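Side-chain contacts in P450 epoxidase (Sorangium cellulosum, PDB 1Q5D), which belongs to the cytochrome P450 family, whose members are largely helical, haem-containing enzymes: residues A266-L271 against R404-L409; D120-E125 against I158-K163; D144-Y149 against L262-V267. All coordinates share one frame; numbering follows the deposited sequence.

In the fold
Contacts 1 and 3 are neighbours, with centres about 6 Å apart, and work on the same helix, 257-272, sharing A266 and V267. They are also tied directly to each other: L409 O of contact 1 lies 2.8 Å from V145 N of contact 3, a probable backbone hydrogen bond. Contact 2 stands apart, its centre about 25 Å from that of contact 1 and about 20 Å from that of contact 3; helices 146-150 and 154-161, consecutive in the chain, link it to contact 3. It lies nearest the cofactor, with the L161 side chain about 5 Å from the haem, against about 11 Å for A264 and 13 Å for I406.

Contact 1: A266-L271 against R404-L409; sequences AVLNLL and RNIESL
L409 and I406 reach from the C-terminal strand toward one face of helix 257-272, where V267 and L268 receive them. All four are buried aliphatic residues, and the contact across the two segments is purely apolar. L409 contributes most through one methyl, CD2, which settles against the helix beside two consecutive residues. L409 CD2 is 4.1 Å from V267 CG1 and also 4.1 Å from L268 CB, and it approaches the backbone at L268 N to 4.0 Å. The extended first torsion of L409, with CG anti to its own nitrogen (chi1 -179°), carries the branched end away from the strand toward the helix. A leucine suits this place because its reach sets a single methyl, CD2, in the seam between V267 and L268. V267 offers a rigid, beta-branched surface, its CG1 meeting the leucine at a slant.

The second apolar pair is formed by branch ends. I406 CD1, the tip of the longer arm of the isoleucine, lies 4.1 Å from L268 CD2. F265 and F397 also touch I406, and P395 touches L268, so this pair belongs to a wider hydrophobic layer.

Polar interactions hold the strand rather than bridge the gap. E407 and S408 both face V396, forming a classic beta bulge; with the corner in the chain at E407, it probably helps I406 and L409, three positions apart, both point at the helix. R404, just before the strand, is tied to D298 by a salt bridge, and N405 OD1 accepts a hydrogen bond from H400 N. The arrangement is that of the P450 fold in which a small antiparallel sheet, containing the C-terminal strand, packs against the second half of the long helix conventionally called I.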
loop_
_atom_site.group_PDB
_atom_site.type_symbol
_atom_site.label_atom_id
_atom_site.label_comp_id
_atom_site.label_asym_id
_atom_site.label_seq_id
_atom_site.Cartn_x
_atom_site.Cartn_y
_atom_site.Cartn_z
ATOM N N ALA A 266 5.998 1.041 -11.653
ATOM C CA ALA A 266 6.671 2.210 -12.232
ATOM C C ALA A 266 7.588 1.791 -13.370
ATOM O O ALA A 266 7.541 2.384 -14.456
ATOM C CB ALA A 266 7.437 3.004 -11.158
ATOM N N VAL A 267 8.403 0.767 -13.130
ATOM C CA VAL A 267 9.305 0.238 -14.149
ATOM C C VAL A 267 8.516 -0.298 -15.336
ATOM O O VAL A 267 8.852 -0.018 -16.484
ATOM C CB VAL A 267 10.225 -0.881 -13.581
ATOM C CG1 VAL A 267 10.899 -1.650 -14.715
ATOM C CG2 VAL A 267 11.286 -0.295 -12.609
ATOM N N LEU A 268 7.457 -1.061 -15.055
ATOM C CA LEU A 268 6.595 -1.599 -16.106
ATOM C C LEU A 268 6.036 -0.484 -16.990
ATOM O O LEU A 268 6.096 -0.557 -18.225
ATOM C CB LEU A 268 5.438 -2.406 -15.497
ATOM C CG LEU A 268 4.401 -2.917 -16.500
ATOM C CD1 LEU A 268 5.085 -3.602 -17.694
ATOM C CD2 LEU A 268 3.424 -3.881 -15.825
ATOM N N ASN A 269 5.479 0.539 -16.356
ATOM C CA ASN A 269 4.840 1.613 -17.086
ATOM C C ASN A 269 5.809 2.489 -17.860
ATOM O O ASN A 269 5.440 3.045 -18.883
ATOM C CB ASN A 269 3.950 2.454 -16.166
ATOM C CG ASN A 269 2.577 1.850 -15.995
ATOM O OD1 ASN A 269 1.706 1.994 -16.855
ATOM N ND2 ASN A 269 2.370 1.177 -14.878
ATOM N N LEU A 270 7.047 2.586 -17.391
ATOM C CA LEU A 270 8.066 3.352 -18.107
ATOM C C LEU A 270 8.639 2.547 -19.273
ATOM O O LEU A 270 8.995 3.115 -20.301
ATOM C CB LEU A 270 9.178 3.823 -17.155
ATOM C CG LEU A 270 8.743 4.937 -16.208
ATOM C CD1 LEU A 270 9.818 5.247 -15.135
ATOM C CD2 LEU A 270 8.346 6.208 -16.968
ATOM N N LEU A 271 8.717 1.224 -19.126
ATOM C CA LEU A 271 9.061 0.361 -20.261
ATOM C C LEU A 271 7.961 0.392 -21.324
ATOM O O LEU A 271 8.254 0.356 -22.522
ATOM C CB LEU A 271 9.295 -1.077 -19.811
ATOM C CG LEU A 271 10.480 -1.319 -18.877
ATOM C CD1 LEU A 271 10.527 -2.768 -18.455
ATOM C CD2 LEU A 271 11.797 -0.903 -19.535
ATOM N N ARG A 404 -3.269 -5.817 -7.250
ATOM C CA ARG A 404 -2.994 -6.385 -8.549
ATOM C C ARG A 404 -1.507 -6.763 -8.524
ATOM O O ARG A 404 -0.670 -6.080 -9.126
ATOM C CB ARG A 404 -3.288 -5.360 -9.660
ATOM C CG ARG A 404 -4.692 -4.715 -9.605
ATOM C CD ARG A 404 -4.874 -3.492 -10.548
ATOM N NE ARG A 404 -4.312 -3.785 -11.865
ATOM C CZ ARG A 404 -3.741 -2.886 -12.656
ATOM N NH1 ARG A 404 -3.673 -1.613 -12.286
ATOM N NH2 ARG A 404 -3.245 -3.260 -13.825
ATOM N N ASN A 405 -1.185 -7.851 -7.815
ATOM C CA ASN A 405 0.201 -8.172 -7.495
ATOM C C ASN A 405 0.973 -8.738 -8.684
ATOM O O ASN A 405 0.564 -9.737 -9.289
ATOM C CB ASN A 405 0.275 -9.143 -6.294
ATOM C CG ASN A 405 -0.485 -10.458 -6.535
ATOM O OD1 ASN A 405 -1.616 -10.459 -7.026
ATOM N ND2 ASN A 405 0.149 -11.593 -6.165
ATOM N N ILE A 406 2.080 -8.090 -9.034
ATOM C CA ILE A 406 2.970 -8.626 -10.055
ATOM C C ILE A 406 3.916 -9.623 -9.407
ATOM O O ILE A 406 4.645 -9.284 -8.463
ATOM C CB ILE A 406 3.794 -7.509 -10.728
ATOM C CG1 ILE A 406 2.878 -6.506 -11.421
ATOM C CG2 ILE A 406 4.737 -8.122 -11.757
ATOM C CD1 ILE A 406 3.618 -5.270 -12.003
ATOM N N GLU A 407 3.897 -10.855 -9.904
ATOM C CA GLU A 407 4.730 -11.908 -9.358
ATOM C C GLU A 407 6.132 -11.905 -9.963
ATOM O O GLU A 407 7.105 -12.242 -9.287
ATOM C CB GLU A 407 4.050 -13.272 -9.554
ATOM C CG GLU A 407 2.762 -13.396 -8.760
ATOM C CD GLU A 407 2.041 -14.717 -8.984
ATOM O OE1 GLU A 407 1.282 -15.117 -8.089
ATOM O OE2 GLU A 407 2.224 -15.349 -10.036
ATOM N N SER A 408 6.226 -11.533 -11.233
ATOM C CA SER A 408 7.507 -11.448 -11.926
ATOM C C SER A 408 7.454 -10.387 -13.024
ATOM O O SER A 408 6.444 -10.220 -13.705
ATOM C CB SER A 408 7.920 -12.816 -12.497
ATOM O OG SER A 408 6.999 -13.256 -13.476
ATOM N N LEU A 409 8.554 -9.651 -13.162
ATOM C CA LEU A 409 8.715 -8.637 -14.185
ATOM C C LEU A 409 10.112 -8.823 -14.758
ATOM O O LEU A 409 11.093 -8.264 -14.256
ATOM C CB LEU A 409 8.562 -7.239 -13.565
ATOM C CG LEU A 409 8.690 -6.037 -14.503
ATOM C CD1 LEU A 409 7.854 -6.238 -15.747
ATOM C CD2 LEU A 409 8.309 -4.724 -13.790
#

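Contact 2: D120-E125 against I158-K163; sequences DLLRAE and ISALLK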
loop_
_atom_site.group_PDB
_atom_site.type_symbol
_atom_site.label_atom_id
_atom_site.label_comp_id
_atom_site.label_asym_id
_atom_site.label_seq_id
_atom_site.Cartn_x
_atom_site.Cartn_y
_atom_site.Cartn_z
ATOM N N ASP A 120 14.186 12.027 4.884
ATOM C CA ASP A 120 15.337 12.298 4.036
ATOM C C ASP A 120 16.605 11.593 4.500
ATOM O O ASP A 120 17.443 11.236 3.683
ATOM C CB ASP A 120 15.583 13.808 3.919
ATOM C CG ASP A 120 16.578 14.141 2.837
ATOM O OD1 ASP A 120 16.251 13.935 1.644
ATOM O OD2 ASP A 120 17.720 14.592 3.078
ATOM N N LEU A 121 16.739 11.390 5.808
ATOM C CA LEU A 121 17.933 10.788 6.380
ATOM C C LEU A 121 18.156 9.365 5.863
ATOM O O LEU A 121 19.282 8.863 5.865
ATOM C CB LEU A 121 17.838 10.775 7.906
ATOM C CG LEU A 121 17.377 12.044 8.625
ATOM C CD1 LEU A 121 17.503 11.851 10.120
ATOM C CD2 LEU A 121 18.230 13.229 8.190
ATOM N N LEU A 122 17.073 8.730 5.404
ATOM C CA LEU A 122 17.103 7.353 4.915
ATOM C C LEU A 122 17.686 7.265 3.511
ATOM O O LEU A 122 17.941 6.182 2.997
ATOM C CB LEU A 122 15.679 6.760 4.923
ATOM C CG LEU A 122 14.987 6.789 6.291
ATOM C CD1 LEU A 122 13.614 6.086 6.275
ATOM C CD2 LEU A 122 15.897 6.162 7.332
ATOM N N ARG A 123 17.922 8.415 2.895
ATOM C CA ARG A 123 18.326 8.450 1.492
ATOM C C ARG A 123 19.564 7.600 1.199
ATOM O O ARG A 123 19.611 6.844 0.220
ATOM C CB ARG A 123 18.560 9.898 1.066
ATOM C CG ARG A 123 18.779 10.102 -0.407
ATOM C CD ARG A 123 18.799 11.583 -0.805
ATOM N NE ARG A 123 17.979 11.815 -1.985
ATOM C CZ ARG A 123 16.808 12.428 -1.976
ATOM N NH1 ARG A 123 16.300 12.902 -0.848
ATOM N NH2 ARG A 123 16.154 12.575 -3.109
ATOM N N ALA A 124 20.564 7.715 2.061
ATOM C CA ALA A 124 21.816 6.995 1.848
ATOM C C ALA A 124 21.635 5.485 1.924
ATOM O O ALA A 124 22.154 4.753 1.094
ATOM C CB ALA A 124 22.881 7.453 2.868
ATOM N N GLU A 125 20.933 5.020 2.951
ATOM C CA GLU A 125 20.751 3.579 3.153
ATOM C C GLU A 125 19.926 2.969 2.018
ATOM O O GLU A 125 20.226 1.875 1.530
ATOM C CB GLU A 125 20.101 3.296 4.520
ATOM C CG GLU A 125 19.797 1.826 4.787
ATOM C CD GLU A 125 21.047 0.970 4.944
ATOM O OE1 GLU A 125 20.905 -0.251 5.183
ATOM O OE2 GLU A 125 22.178 1.503 4.808
ATOM N N ILE A 158 12.028 0.531 5.838
ATOM C CA ILE A 158 11.331 0.556 7.109
ATOM C C ILE A 158 12.260 0.156 8.268
ATOM O O ILE A 158 12.221 0.769 9.325
ATOM C CB ILE A 158 10.089 -0.363 7.066
ATOM C CG1 ILE A 158 9.046 0.222 6.108
ATOM C CG2 ILE A 158 9.496 -0.522 8.449
ATOM C CD1 ILE A 158 7.781 -0.627 5.962
ATOM N N SER A 159 13.064 -0.878 8.060
ATOM C CA SER A 159 13.999 -1.347 9.091
ATOM C C SER A 159 15.063 -0.304 9.432
ATOM O O SER A 159 15.490 -0.197 10.579
ATOM C CB SER A 159 14.682 -2.628 8.651
ATOM O OG SER A 159 13.845 -3.738 8.913
ATOM N N ALA A 160 15.502 0.440 8.427
ATOM C CA ALA A 160 16.413 1.558 8.652
ATOM C C ALA A 160 15.730 2.619 9.514
ATOM O O ALA A 160 16.329 3.150 10.452
ATOM C CB ALA A 160 16.872 2.145 7.318
ATOM N N LEU A 161 14.462 2.920 9.215
ATOM C CA LEU A 161 13.714 3.904 9.994
ATOM C C LEU A 161 13.523 3.432 11.443
ATOM O O LEU A 161 13.479 4.242 12.386
ATOM C CB LEU A 161 12.360 4.172 9.329
ATOM C CG LEU A 161 11.334 5.042 10.062
ATOM C CD1 LEU A 161 11.712 6.526 9.990
ATOM C CD2 LEU A 161 9.934 4.814 9.498
ATOM N N LEU A 162 13.405 2.115 11.603
ATOM C CA LEU A 162 13.197 1.491 12.903
ATOM C C LEU A 162 14.523 1.105 13.578
ATOM O O LEU A 162 14.525 0.632 14.712
ATOM C CB LEU A 162 12.352 0.223 12.739
ATOM C CG LEU A 162 10.834 0.237 12.954
ATOM C CD1 LEU A 162 10.161 1.607 12.891
ATOM C CD2 LEU A 162 10.150 -0.788 12.022
ATOM N N LYS A 163 15.628 1.293 12.859
ATOM C CA LYS A 163 16.959 0.913 13.315
ATOM C C LYS A 163 17.016 -0.570 13.673
ATOM O O LYS A 163 17.468 -0.962 14.753
ATOM C CB LYS A 163 17.431 1.831 14.454
ATOM C CG LYS A 163 17.499 3.302 14.014
ATOM C CD LYS A 163 18.427 4.127 14.900
ATOM C CE LYS A 163 18.593 5.552 14.361
ATOM N NZ LYS A 163 17.298 6.284 14.279
#
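L122 meets A160 and L161 at the surface of the protein, and its side chain carries most of the contact. From the backbone, CB heads toward segment 158-163, and with CG anti to the carbonyl carbon (chi1 -57°) the chain continues across to the opposing helix. There CG splits into two methyls, one on the L161 side chain, the other over the backbone between A160 and L161. L122 CD1 packs on L161 CB at 3.8 Å and comes within 4.2 Å of L161 CD1, the two leucines passing at an angle. L122 CD2 lies beside the backbone, 4.0 Å from L161 N, and reaches A160 CB at 4.1 Å. Alanine fits here because its single methyl lets the leucine come close to the helix backbone.

The same A160 CB receives a second visitor one turn further along, E125 CG, at 3.9 Å. E125 uses its aliphatic stem for packing, while a bend at its second torsion (chi2 68°) takes the carboxylate aside. There OE1 forms a salt bridge with R156 and OE2 another with R128, so a residue with both an apolar stem and a charged end suits this boundary.

The start of helix 123-137, with L122 just before its regular part, thus meets the C-terminal end of helix 154-161; these are probably the D and E helices of the P450 scheme. L122 also touches L370 of helix 368-385, and L161 touches V225 of helix 225-234.

Contact 3: D144-Y149 against L262-V267; sequences DVVRDY and LIAFAV
This is a buried, wholly apolar contact in which the entry to helix 146-150 packs against the middle of helix 257-272; V145 with V267 and V146 with A264 make it. The valines V145 and V267 meet tip to tip, V145 CG1 standing 4.0 Å from V267 CG2. This methyl of V267 is not the one used toward L409. V145 CG1 lies anti to its own nitrogen (chi1 174°), which turns it to the helix. Beside this pair, V146 CG2 rests on A264 CB at 4.0 Å. The small alanine lets the backbones approach closely, and the CA atoms of V146 and A264 are 6.2 Å apart.

The valines are presented by a well-braced helix start. D144 serves as the cap: its OD2 accepts V146 N at 2.9 Å from above the carboxylate plane, a weak bond from R147 N, and a further bond from L409 N. In return D144 N donates to D148 OD2 at 2.8 Å, nearly straight at 161°, and R147 NH1 forms a salt bridge with D148 OD1 at 2.8 Å. An aspartate suits this cap, since its short carboxylate can reach several backbone N-H groups.

Around the contact, strand 406-412 borders D144 and V145, helix 287-297 packs on F265 and A266, and helix 368-385 touches I263 and accepts a bond from Y149 OH at A378 O.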
loop_
_atom_site.group_PDB
_atom_site.type_symbol
_atom_site.label_atom_id
_atom_site.label_comp_id
_atom_site.label_asym_id
_atom_site.label_seq_id
_atom_site.Cartn_x
_atom_site.Cartn_y
_atom_site.Cartn_z
ATOM N N ASP A 144 14.786 -10.153 -12.734
ATOM C CA ASP A 144 13.406 -10.016 -12.293
ATOM C C ASP A 144 13.261 -8.789 -11.398
ATOM O O ASP A 144 13.716 -8.787 -10.260
ATOM C CB ASP A 144 12.977 -11.265 -11.531
ATOM C CG ASP A 144 11.512 -11.249 -11.161
ATOM O OD1 ASP A 144 10.994 -12.325 -10.790
ATOM O OD2 ASP A 144 10.804 -10.221 -11.205
ATOM N N VAL A 145 12.609 -7.759 -11.923
ATOM C CA VAL A 145 12.446 -6.487 -11.214
ATOM C C VAL A 145 11.674 -6.643 -9.908
ATOM O O VAL A 145 11.831 -5.849 -8.968
ATOM C CB VAL A 145 11.821 -5.430 -12.133
ATOM C CG1 VAL A 145 11.494 -4.136 -11.361
ATOM C CG2 VAL A 145 12.782 -5.140 -13.297
ATOM N N VAL A 146 10.853 -7.682 -9.831
ATOM C CA VAL A 146 10.229 -7.998 -8.566
ATOM C C VAL A 146 11.201 -8.722 -7.640
ATOM O O VAL A 146 11.693 -8.130 -6.683
ATOM C CB VAL A 146 8.910 -8.794 -8.729
ATOM C CG1 VAL A 146 8.349 -9.170 -7.357
ATOM C CG2 VAL A 146 7.889 -7.966 -9.499
ATOM N N ARG A 147 11.486 -9.994 -7.930
ATOM C CA ARG A 147 12.234 -10.836 -6.991
ATOM C C ARG A 147 13.684 -10.390 -6.739
ATOM O O ARG A 147 14.197 -10.545 -5.634
ATOM C CB ARG A 147 12.190 -12.318 -7.421
ATOM C CG ARG A 147 13.103 -13.237 -6.591
ATOM C CD ARG A 147 13.261 -14.680 -7.109
ATOM N NE ARG A 147 12.972 -14.823 -8.539
ATOM C CZ ARG A 147 13.871 -14.697 -9.514
ATOM N NH1 ARG A 147 15.141 -14.410 -9.236
ATOM N NH2 ARG A 147 13.498 -14.853 -10.776
ATOM N N ASP A 148 14.340 -9.840 -7.756
ATOM C CA ASP A 148 15.741 -9.459 -7.637
ATOM C C ASP A 148 15.947 -7.991 -7.224
ATOM O O ASP A 148 17.082 -7.548 -7.009
ATOM C CB ASP A 148 16.457 -9.699 -8.965
ATOM C CG ASP A 148 16.342 -11.126 -9.441
ATOM O OD1 ASP A 148 16.432 -12.041 -8.603
ATOM O OD2 ASP A 148 16.175 -11.421 -10.645
ATOM N N TYR A 149 14.862 -7.232 -7.125
ATOM C CA TYR A 149 15.012 -5.786 -6.952
ATOM C C TYR A 149 13.975 -5.196 -6.031
ATOM O O TYR A 149 14.273 -4.890 -4.882
ATOM C CB TYR A 149 14.964 -5.093 -8.309
ATOM C CG TYR A 149 15.470 -3.662 -8.314
ATOM C CD1 TYR A 149 16.736 -3.346 -7.818
ATOM C CD2 TYR A 149 14.689 -2.635 -8.831
ATOM C CE1 TYR A 149 17.212 -2.044 -7.836
ATOM C CE2 TYR A 149 15.159 -1.320 -8.864
ATOM C CZ TYR A 149 16.418 -1.033 -8.360
ATOM O OH TYR A 149 16.892 0.258 -8.382
ATOM N N LEU A 262 4.543 -0.453 -6.278
ATOM C CA LEU A 262 4.810 0.876 -6.847
ATOM C C LEU A 262 6.066 0.866 -7.725
ATOM O O LEU A 262 6.063 1.339 -8.891
ATOM C CB LEU A 262 4.933 1.914 -5.725
ATOM C CG LEU A 262 5.452 3.302 -6.135
ATOM C CD1 LEU A 262 4.558 3.874 -7.252
ATOM C CD2 LEU A 262 5.467 4.242 -4.929
ATOM N N ILE A 263 7.144 0.331 -7.161
ATOM C CA ILE A 263 8.402 0.227 -7.865
ATOM C C ILE A 263 8.235 -0.628 -9.116
ATOM O O ILE A 263 8.666 -0.240 -10.206
ATOM C CB ILE A 263 9.503 -0.355 -6.931
ATOM C CG1 ILE A 263 9.802 0.627 -5.790
ATOM C CG2 ILE A 263 10.765 -0.654 -7.728
ATOM C CD1 ILE A 263 10.640 0.064 -4.658
ATOM N N ALA A 264 7.617 -1.796 -8.971
ATOM C CA ALA A 264 7.433 -2.683 -10.121
ATOM C C ALA A 264 6.535 -2.067 -11.190
ATOM O O ALA A 264 6.860 -2.098 -12.386
ATOM C CB ALA A 264 6.895 -4.057 -9.674
ATOM N N PHE A 265 5.407 -1.504 -10.762
ATOM C CA PHE A 265 4.473 -0.884 -11.695
ATOM C C PHE A 265 5.147 0.331 -12.382
ATOM O O PHE A 265 4.895 0.620 -13.550
ATOM C CB PHE A 265 3.225 -0.407 -10.955
ATOM C CG PHE A 265 2.107 -1.435 -10.858
ATOM C CD1 PHE A 265 2.320 -2.684 -10.294
ATOM C CD2 PHE A 265 0.842 -1.122 -11.299
ATOM C CE1 PHE A 265 1.266 -3.616 -10.188
ATOM C CE2 PHE A 265 -0.215 -2.048 -11.202
ATOM C CZ PHE A 265 0.012 -3.293 -10.641
ATOM N N ALA A 266 5.998 1.041 -11.653
ATOM C CA ALA A 266 6.671 2.210 -12.232
ATOM C C ALA A 266 7.588 1.791 -13.370
ATOM O O ALA A 266 7.541 2.384 -14.456
ATOM C CB ALA A 266 7.437 3.004 -11.158
ATOM N N VAL A 267 8.403 0.767 -13.130
ATOM C CA VAL A 267 9.305 0.238 -14.149
ATOM C C VAL A 267 8.516 -0.298 -15.336
ATOM O O VAL A 267 8.852 -0.018 -16.484
ATOM C CB VAL A 267 10.225 -0.881 -13.581
ATOM C CG1 VAL A 267 10.899 -1.650 -14.715
ATOM C CG2 VAL A 267 11.286 -0.295 -12.609
#